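Local coordinates for protein orotidine 5'-phosphate decarboxylase (PDB 3TFX) that probably catalyses the decarboxylation of orotidine 5'-monophosphate to uridine 5'-monophosphate, the last step of de novo UMP synthesis, at residues 66-77 with 96-107; 84-92 with 116-124. All blocks are in the same frame, centred on the assembly; numbering follows the deposited sequence.

Both contacts belong to one wall of the TIM barrel and interlock along the chain, since helix 69-80, strand 86-90, helix 95-108 and strand 117-121 follow one another. Contact 1 packs the two helices together on the outer layer and is only partly buried; contact 2 joins the two strands in the barrel itself and is almost wholly buried. Their chemistry differs accordingly: no hydrogen bond crosses between the helices, which meet through small residues, apolar side chains and CH...O contacts, whereas six backbone hydrogen bonds tie the strands. The two meet where Leu105 of helix 95-108 rests on Leu118, and both reach the second subunit.

Contact 1 of 2, residues 66-77 with 96-107; sequences HDIPNTVYNGAK and QMIKSAKDGLIA
Tyr73 lays its ring over Gly104, whose CA stands 3.9 Å from the ring centroid and 22° off the normal, a CH-pi contact. With CG anti to the backbone N (chi1 175°), the ring swings from helix 69-80 toward helix 95-108 and settles as a knob into the hole formed by Ser100, Asp103, Gly104 and Ala107. Its OH reaches the methyl of Ala107 at the far end. Gly104 suits this place because a side chain would run into Tyr73 O, which instead receives a CA-H...O contact from Gly104 CA at 3.3 Å. Lys77 CA lies 3.1 Å from Gly104 O, a second such contact. With only an alanine at Tyr73, the hole is likely to stand unfilled and Gly104 to lose its aromatic cover.

Toward the barrel, apolar groups fill the interface, alanines facing larger partners: Ala76 CB lies 3.5 Å from Leu105 CD1, and Val72 CG1 is 3.6 Å from Ala101 CB. The other branch, Val72 CG2, meets Met97 CG. Met97 is a selenomethionine here; its bent chain lies against the loop before helix 69-80, CG 3.1 Å from Asp67 O. Nearby, Pro69 sets its ring on Gln96 CG and Ser100 OG, and the amide of Gln96 gives Ser100 OG a hydrogen bond in its own plane.

Further out, Asp67 OD1 accepts Ile68 N through its anti lone pair, while OD2 forms a salt bridge with Lys64 of the second subunit. His66 ND1 hydrogen-bonds His66 ND1 of that subunit. The helix axes approach to 7.0 Å at closest, crossing at -33°, because alanine, glycine and serine line them. Apolar packing, close fit and CH...O contacts thus hold the helices, while polar groups of the predicted substrate-binding loop serve the loop itself and the dimer partner.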
loop_
_atom_site.group_PDB
_atom_site.type_symbol
_atom_site.label_atom_id
_atom_site.label_comp_id
_atom_site.label_asym_id
_atom_site.label_seq_id
_atom_site.Cartn_x
_atom_site.Cartn_y
_atom_site.Cartn_z
ATOM N N HIS A 66 0.557 3.703 1.789
ATOM C CA HIS A 66 -0.192 4.402 2.837
ATOM C C HIS A 66 0.354 4.039 4.241
ATOM O O HIS A 66 -0.057 3.039 4.869
ATOM C CB HIS A 66 -1.681 4.083 2.703
ATOM C CG HIS A 66 -2.569 4.908 3.578
ATOM N ND1 HIS A 66 -3.918 4.666 3.695
ATOM C CD2 HIS A 66 -2.303 5.948 4.403
ATOM C CE1 HIS A 66 -4.453 5.543 4.524
ATOM N NE2 HIS A 66 -3.493 6.332 4.968
ATOM N N ASP A 67 1.280 4.869 4.714
ATOM C CA ASP A 67 2.013 4.637 5.952
ATOM C C ASP A 67 2.516 6.014 6.428
ATOM O O ASP A 67 2.193 7.031 5.808
ATOM C CB ASP A 67 3.166 3.648 5.692
ATOM C CG ASP A 67 3.582 2.871 6.945
ATOM O OD1 ASP A 67 3.647 3.475 8.026
ATOM O OD2 ASP A 67 3.864 1.660 6.852
ATOM N N ILE A 68 3.283 6.055 7.516
ATOM C CA ILE A 68 3.797 7.325 8.067
ATOM C C ILE A 68 4.833 7.946 7.105
ATOM O O ILE A 68 5.451 7.220 6.343
ATOM C CB ILE A 68 4.355 7.159 9.526
ATOM C CG1 ILE A 68 5.648 6.331 9.546
ATOM C CG2 ILE A 68 3.299 6.511 10.435
ATOM C CD1 ILE A 68 6.341 6.305 10.910
ATOM N N PRO A 69 4.996 9.291 7.117
ATOM C CA PRO A 69 5.864 9.941 6.132
ATOM C C PRO A 69 7.264 9.325 5.985
ATOM O O PRO A 69 7.702 9.106 4.852
ATOM C CB PRO A 69 5.947 11.389 6.637
ATOM C CG PRO A 69 4.626 11.615 7.291
ATOM C CD PRO A 69 4.278 10.283 7.940
ATOM N N ASN A 70 7.952 9.030 7.093
ATOM C CA ASN A 70 9.319 8.482 6.988
ATOM C C ASN A 70 9.381 7.122 6.281
ATOM O O ASN A 70 10.294 6.861 5.511
ATOM C CB ASN A 70 10.026 8.404 8.351
ATOM C CG ASN A 70 11.464 7.850 8.241
ATOM O OD1 ASN A 70 11.755 6.725 8.696
ATOM N ND2 ASN A 70 12.364 8.630 7.610
ATOM N N THR A 71 8.394 6.268 6.531
ATOM C CA THR A 71 8.372 4.932 5.935
ATOM C C THR A 71 8.065 5.037 4.434
ATOM O O THR A 71 8.659 4.330 3.614
ATOM C CB THR A 71 7.378 4.015 6.665
ATOM O OG1 THR A 71 7.714 3.965 8.056
ATOM C CG2 THR A 71 7.408 2.598 6.119
ATOM N N VAL A 72 7.165 5.947 4.081
ATOM C CA VAL A 72 6.797 6.154 2.677
ATOM C C VAL A 72 7.962 6.783 1.924
ATOM O O VAL A 72 8.220 6.437 0.767
ATOM C CB VAL A 72 5.490 6.980 2.535
ATOM C CG1 VAL A 72 5.124 7.201 1.053
ATOM C CG2 VAL A 72 4.350 6.258 3.265
ATOM N N TYR A 73 8.700 7.661 2.586
ATOM C CA TYR A 73 9.924 8.201 1.991
ATOM C C TYR A 73 10.803 7.050 1.513
ATOM O O TYR A 73 11.241 7.023 0.367
ATOM C CB TYR A 73 10.687 9.067 2.998
ATOM C CG TYR A 73 12.019 9.572 2.496
ATOM C CD1 TYR A 73 12.131 10.825 1.891
ATOM C CD2 TYR A 73 13.170 8.801 2.640
ATOM C CE1 TYR A 73 13.375 11.289 1.419
ATOM C CE2 TYR A 73 14.405 9.250 2.183
ATOM C CZ TYR A 73 14.504 10.494 1.576
ATOM O OH TYR A 73 15.738 10.925 1.142
ATOM N N ASN A 74 11.019 6.075 2.389
ATOM C CA ASN A 74 11.916 4.977 2.099
ATOM C C ASN A 74 11.334 3.959 1.147
ATOM O O ASN A 74 12.062 3.414 0.325
ATOM C CB ASN A 74 12.388 4.324 3.393
ATOM C CG ASN A 74 13.375 5.207 4.157
ATOM O OD1 ASN A 74 14.340 5.730 3.580
ATOM N ND2 ASN A 74 13.148 5.360 5.452
ATOM N N GLY A 75 10.026 3.712 1.251
ATOM C CA GLY A 75 9.316 2.871 0.276
ATOM C C GLY A 75 9.414 3.463 -1.122
ATOM O O GLY A 75 9.769 2.771 -2.087
ATOM N N ALA A 76 9.121 4.756 -1.226
ATOM C CA ALA A 76 9.132 5.454 -2.515
ATOM C C ALA A 76 10.538 5.481 -3.114
ATOM O O ALA A 76 10.708 5.254 -4.318
ATOM C CB ALA A 76 8.581 6.866 -2.368
ATOM N N LYS A 77 11.536 5.725 -2.264
ATOM C CA LYS A 77 12.940 5.693 -2.679
ATOM C C LYS A 77 13.331 4.336 -3.259
ATOM O O LYS A 77 13.978 4.253 -4.307
ATOM C CB LYS A 77 13.839 6.017 -1.499
ATOM C CG LYS A 77 15.268 6.331 -1.863
ATOM C CD LYS A 77 16.089 6.417 -0.585
ATOM C CE LYS A 77 17.565 6.399 -0.878
ATOM N NZ LYS A 77 18.327 6.327 0.412
ATOM N N GLN A 96 1.916 15.644 4.603
ATOM C CA GLN A 96 3.338 15.386 4.821
ATOM C C GLN A 96 3.799 14.073 4.179
ATOM O O GLN A 96 4.915 13.982 3.646
ATOM C CB GLN A 96 3.708 15.424 6.314
ATOM C CG GLN A 96 5.213 15.185 6.550
ATOM C CD GLN A 96 6.097 16.242 5.883
ATOM O OE1 GLN A 96 5.886 17.446 6.072
ATOM N NE2 GLN A 96 7.092 15.796 5.098
HETATM N N MSE A 97 2.932 13.068 4.227
HETATM C CA MSE A 97 3.240 11.771 3.634
HETATM C C MSE A 97 3.426 11.889 2.117
HETATM O O MSE A 97 4.311 11.257 1.529
HETATM C CB MSE A 97 2.137 10.766 3.963
HETATM C CG MSE A 97 2.557 9.335 3.738
HETATM SE SE MSE A 97 1.066 8.242 3.113
HETATM C CE MSE A 97 0.812 9.064 1.353
ATOM N N ILE A 98 2.601 12.719 1.487
ATOM C CA ILE A 98 2.707 12.926 0.045
ATOM C C ILE A 98 4.041 13.621 -0.280
ATOM O O ILE A 98 4.760 13.187 -1.187
ATOM C CB ILE A 98 1.493 13.699 -0.529
ATOM C CG1 ILE A 98 0.206 12.892 -0.355
ATOM C CG2 ILE A 98 1.717 14.073 -2.013
ATOM C CD1 ILE A 98 -1.089 13.700 -0.644
ATOM N N LYS A 99 4.370 14.681 0.469
ATOM C CA LYS A 99 5.647 15.386 0.290
ATOM C C LYS A 99 6.840 14.448 0.471
ATOM O O LYS A 99 7.801 14.507 -0.304
ATOM C CB LYS A 99 5.798 16.573 1.260
ATOM C CG LYS A 99 4.783 17.694 1.069
ATOM C CD LYS A 99 4.844 18.689 2.241
ATOM C CE LYS A 99 3.770 19.758 2.140
ATOM N NZ LYS A 99 3.917 20.739 3.280
ATOM N N SER A 100 6.778 13.588 1.492
ATOM C CA SER A 100 7.873 12.641 1.764
ATOM C C SER A 100 8.000 11.615 0.641
ATOM O O SER A 100 9.094 11.246 0.245
ATOM C CB SER A 100 7.675 11.959 3.128
ATOM O OG SER A 100 7.860 12.882 4.195
ATOM N N ALA A 101 6.864 11.185 0.108
ATOM C CA ALA A 101 6.839 10.242 -1.007
ATOM C C ALA A 101 7.595 10.810 -2.208
ATOM O O ALA A 101 8.443 10.134 -2.796
ATOM C CB ALA A 101 5.405 9.895 -1.372
ATOM N N LYS A 102 7.320 12.070 -2.532
ATOM C CA LYS A 102 7.974 12.727 -3.652
ATOM C C LYS A 102 9.475 12.899 -3.402
ATOM O O LYS A 102 10.271 12.664 -4.313
ATOM C CB LYS A 102 7.329 14.084 -3.977
ATOM C CG LYS A 102 7.870 14.735 -5.283
ATOM C CD LYS A 102 7.509 13.924 -6.551
ATOM C CE LYS A 102 8.257 14.440 -7.815
ATOM N NZ LYS A 102 8.038 13.592 -9.072
ATOM N N ASP A 103 9.848 13.289 -2.179
ATOM C CA ASP A 103 11.272 13.422 -1.791
ATOM C C ASP A 103 11.998 12.088 -1.864
ATOM O O ASP A 103 13.155 12.013 -2.297
ATOM C CB ASP A 103 11.420 13.989 -0.383
ATOM C CG ASP A 103 10.984 15.430 -0.287
ATOM O OD1 ASP A 103 11.081 16.152 -1.297
ATOM O OD2 ASP A 103 10.528 15.846 0.800
ATOM N N GLY A 104 11.311 11.035 -1.439
ATOM C CA GLY A 104 11.826 9.671 -1.589
ATOM C C GLY A 104 12.035 9.288 -3.044
ATOM O O GLY A 104 13.071 8.716 -3.400
ATOM N N LEU A 105 11.043 9.580 -3.888
ATOM C CA LEU A 105 11.155 9.356 -5.339
ATOM C C LEU A 105 12.397 10.052 -5.920
ATOM O O LEU A 105 13.181 9.444 -6.647
ATOM C CB LEU A 105 9.872 9.838 -6.053
ATOM C CG LEU A 105 8.728 8.885 -6.480
ATOM C CD1 LEU A 105 8.714 7.520 -5.808
ATOM C CD2 LEU A 105 7.331 9.538 -6.429
ATOM N N ILE A 106 12.573 11.324 -5.575
ATOM C CA ILE A 106 13.748 12.114 -5.995
ATOM C C ILE A 106 15.080 11.482 -5.546
ATOM O O ILE A 106 16.011 11.342 -6.343
ATOM C CB ILE A 106 13.631 13.594 -5.514
ATOM C CG1 ILE A 106 12.417 14.269 -6.187
ATOM C CG2 ILE A 106 14.926 14.374 -5.786
ATOM C CD1 ILE A 106 12.129 15.696 -5.740
ATOM N N ALA A 107 15.146 11.066 -4.284
ATOM C CA ALA A 107 16.355 10.460 -3.708
ATOM C C ALA A 107 16.717 9.121 -4.347
ATOM O O ALA A 107 17.894 8.779 -4.462
ATOM C CB ALA A 107 16.186 10.297 -2.194
#

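Contact 2 of 2, residues 84-92 with 116-124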
loop_
_atom_site.group_PDB
_atom_site.type_symbol
_atom_site.label_atom_id
_atom_site.label_comp_id
_atom_site.label_asym_id
_atom_site.label_seq_id
_atom_site.Cartn_x
_atom_site.Cartn_y
_atom_site.Cartn_z
ATOM N N ILE A 84 10.832 2.794 -12.546
ATOM C CA ILE A 84 9.411 2.913 -12.920
ATOM C C ILE A 84 9.065 4.357 -13.336
ATOM O O ILE A 84 9.901 5.264 -13.193
ATOM C CB ILE A 84 8.402 2.276 -11.870
ATOM C CG1 ILE A 84 8.071 3.170 -10.660
ATOM C CG2 ILE A 84 8.824 0.854 -11.455
ATOM C CD1 ILE A 84 9.199 3.583 -9.801
ATOM N N THR A 85 7.864 4.547 -13.890
ATOM C CA THR A 85 7.469 5.824 -14.473
ATOM C C THR A 85 6.376 6.525 -13.638
ATOM O O THR A 85 6.464 7.727 -13.388
ATOM C CB THR A 85 7.007 5.635 -15.947
ATOM O OG1 THR A 85 7.910 4.742 -16.627
ATOM C CG2 THR A 85 6.972 6.978 -16.701
ATOM N N PHE A 86 5.352 5.771 -13.226
ATOM C CA PHE A 86 4.272 6.279 -12.371
ATOM C C PHE A 86 4.177 5.370 -11.164
ATOM O O PHE A 86 4.364 4.157 -11.284
ATOM C CB PHE A 86 2.880 6.208 -13.048
ATOM C CG PHE A 86 2.667 7.154 -14.220
ATOM C CD1 PHE A 86 3.602 8.121 -14.581
ATOM C CD2 PHE A 86 1.471 7.096 -14.930
ATOM C CE1 PHE A 86 3.361 8.981 -15.675
ATOM C CE2 PHE A 86 1.225 7.941 -15.996
ATOM C CZ PHE A 86 2.173 8.882 -16.376
ATOM N N THR A 87 3.831 5.949 -10.017
ATOM C CA THR A 87 3.523 5.185 -8.822
ATOM C C THR A 87 2.464 5.919 -7.979
ATOM O O THR A 87 2.319 7.136 -8.095
ATOM C CB THR A 87 4.820 4.887 -8.027
ATOM O OG1 THR A 87 4.694 3.627 -7.370
ATOM C CG2 THR A 87 5.123 5.948 -7.021
ATOM N N THR A 88 1.737 5.185 -7.141
ATOM C CA THR A 88 0.643 5.743 -6.333
ATOM C C THR A 88 0.872 5.797 -4.812
ATOM O O THR A 88 1.594 4.972 -4.241
ATOM C CB THR A 88 -0.674 4.953 -6.566
ATOM O OG1 THR A 88 -0.379 3.552 -6.601
ATOM C CG2 THR A 88 -1.329 5.367 -7.855
ATOM N N VAL A 89 0.234 6.787 -4.184
ATOM C CA VAL A 89 0.072 6.893 -2.721
ATOM C C VAL A 89 -1.369 7.278 -2.390
ATOM O O VAL A 89 -2.079 7.852 -3.230
ATOM C CB VAL A 89 1.029 7.955 -2.058
ATOM C CG1 VAL A 89 2.493 7.548 -2.175
ATOM C CG2 VAL A 89 0.808 9.356 -2.642
ATOM N N HIS A 90 -1.792 6.981 -1.163
ATOM C CA HIS A 90 -3.075 7.454 -0.642
ATOM C C HIS A 90 -3.015 8.891 -0.134
ATOM O O HIS A 90 -2.211 9.205 0.759
ATOM C CB HIS A 90 -3.575 6.516 0.466
ATOM C CG HIS A 90 -4.352 5.348 -0.056
ATOM N ND1 HIS A 90 -5.689 5.435 -0.382
ATOM C CD2 HIS A 90 -3.974 4.084 -0.349
ATOM C CE1 HIS A 90 -6.104 4.267 -0.839
ATOM N NE2 HIS A 90 -5.082 3.431 -0.828
ATOM N N ALA A 91 -3.845 9.767 -0.714
ATOM C CA ALA A 91 -4.013 11.135 -0.211
ATOM C C ALA A 91 -4.562 11.124 1.220
ATOM O O ALA A 91 -4.252 12.009 2.008
ATOM C CB ALA A 91 -4.946 11.952 -1.114
ATOM N N LEU A 92 -5.369 10.117 1.541
ATOM C CA LEU A 92 -5.837 9.892 2.910
ATOM C C LEU A 92 -4.698 9.798 3.946
ATOM O O LEU A 92 -4.915 10.055 5.131
ATOM C CB LEU A 92 -6.728 8.644 2.971
ATOM C CG LEU A 92 -8.133 8.765 2.374
ATOM C CD1 LEU A 92 -8.876 7.422 2.475
ATOM C CD2 LEU A 92 -8.934 9.868 3.050
ATOM N N PRO A 116 10.191 9.373 -11.212
ATOM C CA PRO A 116 8.847 8.841 -11.378
ATOM C C PRO A 116 7.779 9.879 -11.008
ATOM O O PRO A 116 8.002 10.721 -10.134
ATOM C CB PRO A 116 8.810 7.680 -10.381
ATOM C CG PRO A 116 10.204 7.244 -10.233
ATOM C CD PRO A 116 11.068 8.452 -10.464
ATOM N N LYS A 117 6.641 9.829 -11.684
ATOM C CA LYS A 117 5.530 10.731 -11.372
ATOM C C LYS A 117 4.759 10.158 -10.186
ATOM O O LYS A 117 4.485 8.968 -10.152
ATOM C CB LYS A 117 4.616 10.920 -12.594
ATOM C CG LYS A 117 5.328 11.499 -13.808
ATOM C CD LYS A 117 5.329 13.018 -13.728
ATOM C CE LYS A 117 6.678 13.635 -14.038
ATOM N NZ LYS A 117 6.975 13.726 -15.486
ATOM N N LEU A 118 4.443 11.004 -9.208
ATOM C CA LEU A 118 3.712 10.574 -8.014
ATOM C C LEU A 118 2.240 10.871 -8.192
ATOM O O LEU A 118 1.837 12.026 -8.335
ATOM C CB LEU A 118 4.230 11.305 -6.770
ATOM C CG LEU A 118 3.556 11.051 -5.421
ATOM C CD1 LEU A 118 3.691 9.578 -5.013
ATOM C CD2 LEU A 118 4.160 11.993 -4.346
ATOM N N LEU A 119 1.428 9.834 -8.154
ATOM C CA LEU A 119 0.004 10.017 -8.353
ATOM C C LEU A 119 -0.741 9.722 -7.064
ATOM O O LEU A 119 -0.477 8.712 -6.410
ATOM C CB LEU A 119 -0.494 9.093 -9.478
ATOM C CG LEU A 119 0.229 9.192 -10.821
ATOM C CD1 LEU A 119 -0.120 7.992 -11.706
ATOM C CD2 LEU A 119 -0.141 10.496 -11.518
ATOM N N ALA A 120 -1.680 10.585 -6.713
ATOM C CA ALA A 120 -2.469 10.398 -5.497
ATOM C C ALA A 120 -3.756 9.673 -5.796
ATOM O O ALA A 120 -4.472 9.996 -6.755
ATOM C CB ALA A 120 -2.770 11.728 -4.818
ATOM N N VAL A 121 -4.020 8.661 -4.988
ATOM C CA VAL A 121 -5.321 8.055 -4.942
ATOM C C VAL A 121 -6.140 8.876 -3.985
ATOM O O VAL A 121 -5.646 9.375 -2.961
ATOM C CB VAL A 121 -5.258 6.580 -4.494
ATOM C CG1 VAL A 121 -6.644 6.061 -4.049
ATOM C CG2 VAL A 121 -4.678 5.731 -5.631
ATOM N N THR A 122 -7.405 9.007 -4.328
ATOM C CA THR A 122 -8.290 9.902 -3.655
ATOM C C THR A 122 -9.238 9.003 -2.825
ATOM O O THR A 122 -8.868 8.559 -1.707
ATOM C CB THR A 122 -8.886 10.833 -4.762
ATOM O OG1 THR A 122 -8.504 12.197 -4.545
ATOM C CG2 THR A 122 -10.347 10.659 -5.030
ATOM N N GLU A 123 -10.422 8.714 -3.354
ATOM C CA GLU A 123 -11.282 7.695 -2.779
ATOM C C GLU A 123 -11.330 6.556 -3.768
ATOM O O GLU A 123 -11.568 6.777 -4.949
ATOM C CB GLU A 123 -12.691 8.237 -2.501
ATOM C CG GLU A 123 -12.769 9.284 -1.376
ATOM C CD GLU A 123 -12.478 8.708 0.008
ATOM O OE1 GLU A 123 -12.528 7.468 0.197
ATOM O OE2 GLU A 123 -12.205 9.500 0.924
ATOM N N LEU A 124 -11.077 5.344 -3.299
ATOM C CA LEU A 124 -11.122 4.175 -4.170
ATOM C C LEU A 124 -12.536 3.978 -4.725
ATOM O O LEU A 124 -13.519 4.337 -4.064
ATOM C CB LEU A 124 -10.673 2.924 -3.408
ATOM C CG LEU A 124 -9.204 2.842 -2.954
ATOM C CD1 LEU A 124 -9.056 1.801 -1.850
ATOM C CD2 LEU A 124 -8.279 2.515 -4.120
HETATM O O HOH W 1 -6.549 7.989 -0.359
#
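Strands 86-90 and 117-121 run parallel, in register from Phe86 beside Lys117 to His90 beside Val121, and six backbone hydrogen bonds join them from Lys117 N with Thr85 O to Ala91 N with Val121 O, the straightest being Val121 N to Val89 O (2.7 Å, 173°).

On the face carrying Phe86, Thr88 and His90, Leu119 CD1 meets the Phe86 ring obliquely, 3.7 Å from CD2, while the aliphatic start of Lys117 runs past CD1 and CE1, letting the amine lead away. Thr88 turns CG2 to Val121 CG2 at 4.0 Å; its chi1 of 42° tucks OG1 back over the main chain, where it hydrogen-bonds Asp62 OD1 and Lys64 N, residues predicted to bind substrate and, for Lys64, to donate the proton. Val121 CG1 lies 3.7 Å from His90 CE1, and Leu124 CD1 comes to the ring edge. A water hydrogen-bonded to His90 ND1, Leu92 N and Thr122 O spans the strand ends, while His90 NE2 is hydrogen-bonded to His66 O of the second subunit.

On the other face, Leu118 CD1 touches both methyls of Val89, branched and apolar residues that suit a surface covered by helices. There helix 95-108, which links the two strands in a beta-alpha-beta unit, rests Met97 and Ala101 on Val89, and helix 142-155 covers Ala120. Strand 58-65 continues the barrel beside 86-90, and strand 160-162 beside 117-121.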